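Side-chain contact in chitin oligosaccahride binding protein NagB1 (Paenibacillus sp. FPU-7, PDB 7EHP), which binds chitin oligosaccharides such as N,N'-diacetylchitobiose, probably as the extracellular solute-binding component of a sugar uptake system: residues T192-W195 / T196-D199. Sequence-based numbering, arbitrary orientation.
Sequences TRRW and TDPD
A type I beta turn from Arg-194 to Asp-197 leads the loop after helix 184-190 into helix 198-213, and Asp-197, its last residue, bonds back to Arg-194 twice, through backbone and side chain. Its backbone N donates to Arg-194 O at 3.0 Å, closing the turn, while its carboxylate reaches back so that OD2 takes the Arg-194 N-H at 2.9 Å. That N-H arrives from well above the carboxylate plane, 62° out of it. With chi1 at -75°, Asp-197 CG stands beside its own backbone N and opposite the carbonyl carbon, which folds the acid back over the turn; OD1 then lies 3.7 Å from Arg-194 CB. Asp-197 occupies the N-cap position of helix 198-213, yet its carboxylate points to the turn and the water and makes no capping bond. One water accepts from Arg-193 NE and donates to Asp-197 OD2 and to Asp-199 OD1, linking Arg-193 and the turn acid to Asp-199 in the first turn of the helix. Were Asp-197 replaced by alanine, the Arg-194 N-H would probably lose this acceptor and the water one of its anchors. Alongside the water, Arg-193 NH2 forms a salt bridge with Asp-199 OD2 at 2.9 Å, meeting the oxygen on its syn side, with the two flat groups 34° apart. Asp-199 OD2 lies near the guanidinium plane, at its edge, and the arginine chain, bent at chi2 and chi3, brings that edge to the acid. Arg-193 NH2 also donates to Ala-180 O, and Lys-273 is a second cation for Asp-199 OD2. The Trp-195 ring, buried, stacks on Phe-188 of helix 184-190, meets Trp-176 edge-to-face and donates NE1 to Gln-390 OE1 of helix 379-396.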
# COMPACT_ATOMS: atom_id res chain seq x y z
N THR A 192 -9.41 -14.99 -18.08
CA THR A 192 -10.58 -15.74 -17.64
C THR A 192 -11.59 -14.89 -16.90
O THR A 192 -12.67 -15.38 -16.57
CB THR A 192 -10.16 -16.91 -16.73
OG1 THR A 192 -9.53 -16.41 -15.55
CG2 THR A 192 -9.20 -17.83 -17.46
N ARG A 193 -11.25 -13.64 -16.60
CA ARG A 193 -12.19 -12.69 -16.01
C ARG A 193 -12.02 -11.36 -16.72
O ARG A 193 -10.94 -11.07 -17.25
CB ARG A 193 -11.96 -12.55 -14.49
CG ARG A 193 -11.97 -13.87 -13.70
CD ARG A 193 -13.39 -14.48 -13.57
NE ARG A 193 -14.28 -13.80 -12.63
CZ ARG A 193 -14.17 -13.83 -11.29
NH1 ARG A 193 -13.19 -14.51 -10.70
NH2 ARG A 193 -15.06 -13.18 -10.54
N ARG A 194 -13.07 -10.55 -16.74
CA ARG A 194 -13.06 -9.29 -17.47
C ARG A 194 -13.51 -8.16 -16.56
O ARG A 194 -14.41 -8.35 -15.73
CB ARG A 194 -13.96 -9.37 -18.70
CG ARG A 194 -13.46 -10.31 -19.81
CD ARG A 194 -14.47 -10.39 -20.97
NE ARG A 194 -13.82 -10.74 -22.24
CZ ARG A 194 -14.45 -11.23 -23.31
NH1 ARG A 194 -15.77 -11.43 -23.27
NH2 ARG A 194 -13.77 -11.52 -24.41
N TRP A 195 -12.89 -6.99 -16.72
CA TRP A 195 -13.30 -5.80 -15.97
C TRP A 195 -14.78 -5.49 -16.18
O TRP A 195 -15.43 -4.92 -15.28
CB TRP A 195 -12.45 -4.59 -16.41
CG TRP A 195 -10.99 -4.63 -15.96
CD1 TRP A 195 -9.91 -5.08 -16.68
CD2 TRP A 195 -10.47 -4.18 -14.70
NE1 TRP A 195 -8.74 -4.94 -15.93
CE2 TRP A 195 -9.07 -4.39 -14.72
CE3 TRP A 195 -11.06 -3.62 -13.56
CZ2 TRP A 195 -8.26 -4.05 -13.63
CZ3 TRP A 195 -10.25 -3.28 -12.48
CH2 TRP A 195 -8.86 -3.50 -12.53
N THR A 196 -15.32 -5.84 -17.34
CA THR A 196 -16.70 -5.53 -17.70
C THR A 196 -17.70 -6.51 -17.11
O THR A 196 -18.90 -6.28 -17.22
CB THR A 196 -16.86 -5.50 -19.23
OG1 THR A 196 -16.30 -6.69 -19.81
CG2 THR A 196 -16.16 -4.29 -19.83
N ASP A 197 -17.22 -7.59 -16.48
CA ASP A 197 -18.13 -8.60 -15.95
C ASP A 197 -19.05 -7.98 -14.90
O ASP A 197 -18.63 -7.10 -14.14
CB ASP A 197 -17.33 -9.76 -15.34
CG ASP A 197 -16.70 -10.68 -16.40
OD1 ASP A 197 -17.18 -10.66 -17.55
OD2 ASP A 197 -15.75 -11.44 -16.08
N PRO A 198 -20.32 -8.41 -14.84
CA PRO A 198 -21.29 -7.76 -13.94
C PRO A 198 -20.97 -7.89 -12.46
O PRO A 198 -21.36 -7.01 -11.67
CB PRO A 198 -22.61 -8.48 -14.28
CG PRO A 198 -22.44 -8.83 -15.73
CD PRO A 198 -21.00 -9.30 -15.81
N ASP A 199 -20.27 -8.95 -12.05
CA ASP A 199 -19.86 -9.04 -10.65
C ASP A 199 -18.72 -8.06 -10.34
O ASP A 199 -18.68 -7.47 -9.25
CB ASP A 199 -19.50 -10.47 -10.28
CG ASP A 199 -18.32 -11.01 -11.08
OD1 ASP A 199 -17.99 -10.46 -12.15
OD2 ASP A 199 -17.73 -12.02 -10.63
O HOH W 1 -16.13 -12.18 -13.67